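Local coordinates for bile salt hydrolase/transferase (Clostridium perfringens, PDB 2BJG), which hydrolyses glycine- and taurine-conjugated bile salts to free bile acids and also acts as a bile acid amine N-acyltransferase, at residues A[28-33]-A[53-58]. Sequence-based numbering, arbitrary orientation.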
loop_
_atom_site.group_PDB
_atom_site.type_symbol
_atom_site.label_atom_id
_atom_site.label_comp_id
_atom_site.label_asym_id
_atom_site.label_seq_id
_atom_site.Cartn_x
_atom_site.Cartn_y
_atom_site.Cartn_z
ATOM N N GLN A 28 -13.798 33.763 -7.407
ATOM C CA GLN A 28 -14.545 33.076 -8.441
ATOM C C GLN A 28 -16.033 33.384 -8.362
ATOM O O GLN A 28 -16.571 33.665 -7.291
ATOM C CB GLN A 28 -14.295 31.562 -8.406
ATOM C CG GLN A 28 -14.721 30.845 -7.121
ATOM C CD GLN A 28 -13.581 30.638 -6.125
ATOM O OE1 GLN A 28 -12.759 31.525 -5.904
ATOM N NE2 GLN A 28 -13.543 29.461 -5.510
ATOM N N SER A 29 -16.677 33.337 -9.521
ATOM C CA SER A 29 -18.123 33.378 -9.630
ATOM C C SER A 29 -18.527 32.607 -10.880
ATOM O O SER A 29 -17.686 32.272 -11.714
ATOM C CB SER A 29 -18.614 34.825 -9.705
ATOM O OG SER A 29 -18.093 35.477 -10.845
ATOM N N ILE A 30 -19.815 32.314 -11.003
ATOM C CA ILE A 30 -20.340 31.713 -12.222
ATOM C C ILE A 30 -20.489 32.811 -13.271
ATOM O O ILE A 30 -21.139 33.823 -13.020
ATOM C CB ILE A 30 -21.704 31.018 -11.978
ATOM C CG1 ILE A 30 -21.617 30.033 -10.806
ATOM C CG2 ILE A 30 -22.194 30.323 -13.246
ATOM C CD1 ILE A 30 -20.823 28.796 -11.095
ATOM N N ILE A 31 -19.879 32.611 -14.437
ATOM C CA ILE A 31 -19.893 33.615 -15.497
ATOM C C ILE A 31 -20.672 33.118 -16.705
ATOM O O ILE A 31 -20.394 32.034 -17.219
ATOM C CB ILE A 31 -18.458 33.980 -15.983
ATOM C CG1 ILE A 31 -17.455 34.072 -14.819
ATOM C CG2 ILE A 31 -18.474 35.242 -16.845
ATOM C CD1 ILE A 31 -17.688 35.205 -13.856
ATOM N N PHE A 32 -21.642 33.918 -17.152
ATOM C CA PHE A 32 -22.332 33.674 -18.417
ATOM C C PHE A 32 -21.949 34.735 -19.448
ATOM O O PHE A 32 -21.956 35.929 -19.152
ATOM C CB PHE A 32 -23.855 33.640 -18.232
ATOM C CG PHE A 32 -24.624 33.629 -19.531
ATOM C CD1 PHE A 32 -24.709 32.466 -20.301
ATOM C CD2 PHE A 32 -25.255 34.788 -19.990
ATOM C CE1 PHE A 32 -25.418 32.454 -21.505
ATOM C CE2 PHE A 32 -25.965 34.792 -21.193
ATOM C CZ PHE A 32 -26.048 33.623 -21.954
ATOM N N ILE A 33 -21.606 34.280 -20.650
ATOM C CA ILE A 33 -21.298 35.174 -21.766
ATOM C C ILE A 33 -22.189 34.814 -22.956
ATOM O O ILE A 33 -22.156 33.679 -23.439
ATOM C CB ILE A 33 -19.798 35.113 -22.185
ATOM C CG1 ILE A 33 -18.880 35.308 -20.970
ATOM C CG2 ILE A 33 -19.508 36.146 -23.281
ATOM C CD1 ILE A 33 -17.386 35.112 -21.256
ATOM N N ALA A 53 -22.407 30.983 -27.055
ATOM C CA ALA A 53 -22.625 31.375 -25.665
ATOM C C ALA A 53 -21.877 30.433 -24.709
ATOM O O ALA A 53 -21.787 29.227 -24.956
ATOM C CB ALA A 53 -24.101 31.406 -25.351
ATOM N N VAL A 54 -21.353 30.994 -23.620
ATOM C CA VAL A 54 -20.475 30.272 -22.696
ATOM C C VAL A 54 -20.967 30.418 -21.249
ATOM O O VAL A 54 -21.446 31.475 -20.867
ATOM C CB VAL A 54 -19.005 30.790 -22.823
ATOM C CG1 VAL A 54 -18.091 30.194 -21.754
ATOM C CG2 VAL A 54 -18.444 30.507 -24.222
ATOM N N LEU A 55 -20.852 29.346 -20.465
ATOM C CA LEU A 55 -21.172 29.360 -19.033
ATOM C C LEU A 55 -20.166 28.519 -18.236
ATOM O O LEU A 55 -19.829 27.407 -18.638
ATOM C CB LEU A 55 -22.597 28.834 -18.793
ATOM C CG LEU A 55 -23.091 28.682 -17.345
ATOM C CD1 LEU A 55 -23.220 30.034 -16.658
ATOM C CD2 LEU A 55 -24.416 27.924 -17.285
ATOM N N GLY A 56 -19.696 29.046 -17.107
ATOM C CA GLY A 56 -18.777 28.298 -16.250
ATOM C C GLY A 56 -18.234 29.089 -15.078
ATOM O O GLY A 56 -18.670 30.214 -14.825
ATOM N N MET A 57 -17.286 28.496 -14.360
ATOM C CA MET A 57 -16.659 29.156 -13.226
ATOM C C MET A 57 -15.417 29.896 -13.693
ATOM O O MET A 57 -14.600 29.354 -14.436
ATOM C CB MET A 57 -16.280 28.147 -12.138
ATOM C CG MET A 57 -15.900 28.774 -10.793
ATOM S SD MET A 57 -17.314 29.261 -9.762
ATOM C CE MET A 57 -17.924 27.663 -9.210
ATOM N N GLY A 58 -15.287 31.136 -13.247
ATOM C CA GLY A 58 -14.102 31.926 -13.526
ATOM C C GLY A 58 -14.022 33.174 -12.679
ATOM O O GLY A 58 -14.683 33.285 -11.646
#
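Near the plane of the Phe32 ring, at its edge, lies Leu55 CB; Val54 O, 3.5 Å from CD1 of the ring, and Ala53 CB, 4.2 Å from CE1, come in obliquely. The compact Ala53 methyl also reaches Ile33 O, 3.6 Å from CB. They belong to an antiparallel beta pairing, strands 29-33 and 54-58, in a sheet of this Ntn-hydrolase fold. Ile30, Phe32, Leu55 and Met57 share one apolar face, and Tyr289 of strand 288-293 packs on Ile30, Leu55 and Met57. With CG anti to the backbone N (chi1 176°) and chi2 at 66°, Leu55 carries CD1 across to Ile30 CG2, 3.6 Å away. Unbranched Met57, bent at chi2 and chi3, is flexible enough to curl CE against Ile30 CD1, also at 3.6 Å; its side chain is about 7 Å from that of Arg18, which binds deoxycholate. On the other face, beta-branched Ile33 and Val54, well suited to extended backbone, pack together and against Phe67. Gly58, lacking a side chain, lets Ile31 CG1 lie 4.0 Å from its N. Six backbone hydrogen bonds join the strands in three reciprocal pairs; the straightest runs from Ile31 N to Gly56 O, 2.7 Å long with 176° at the hydrogen.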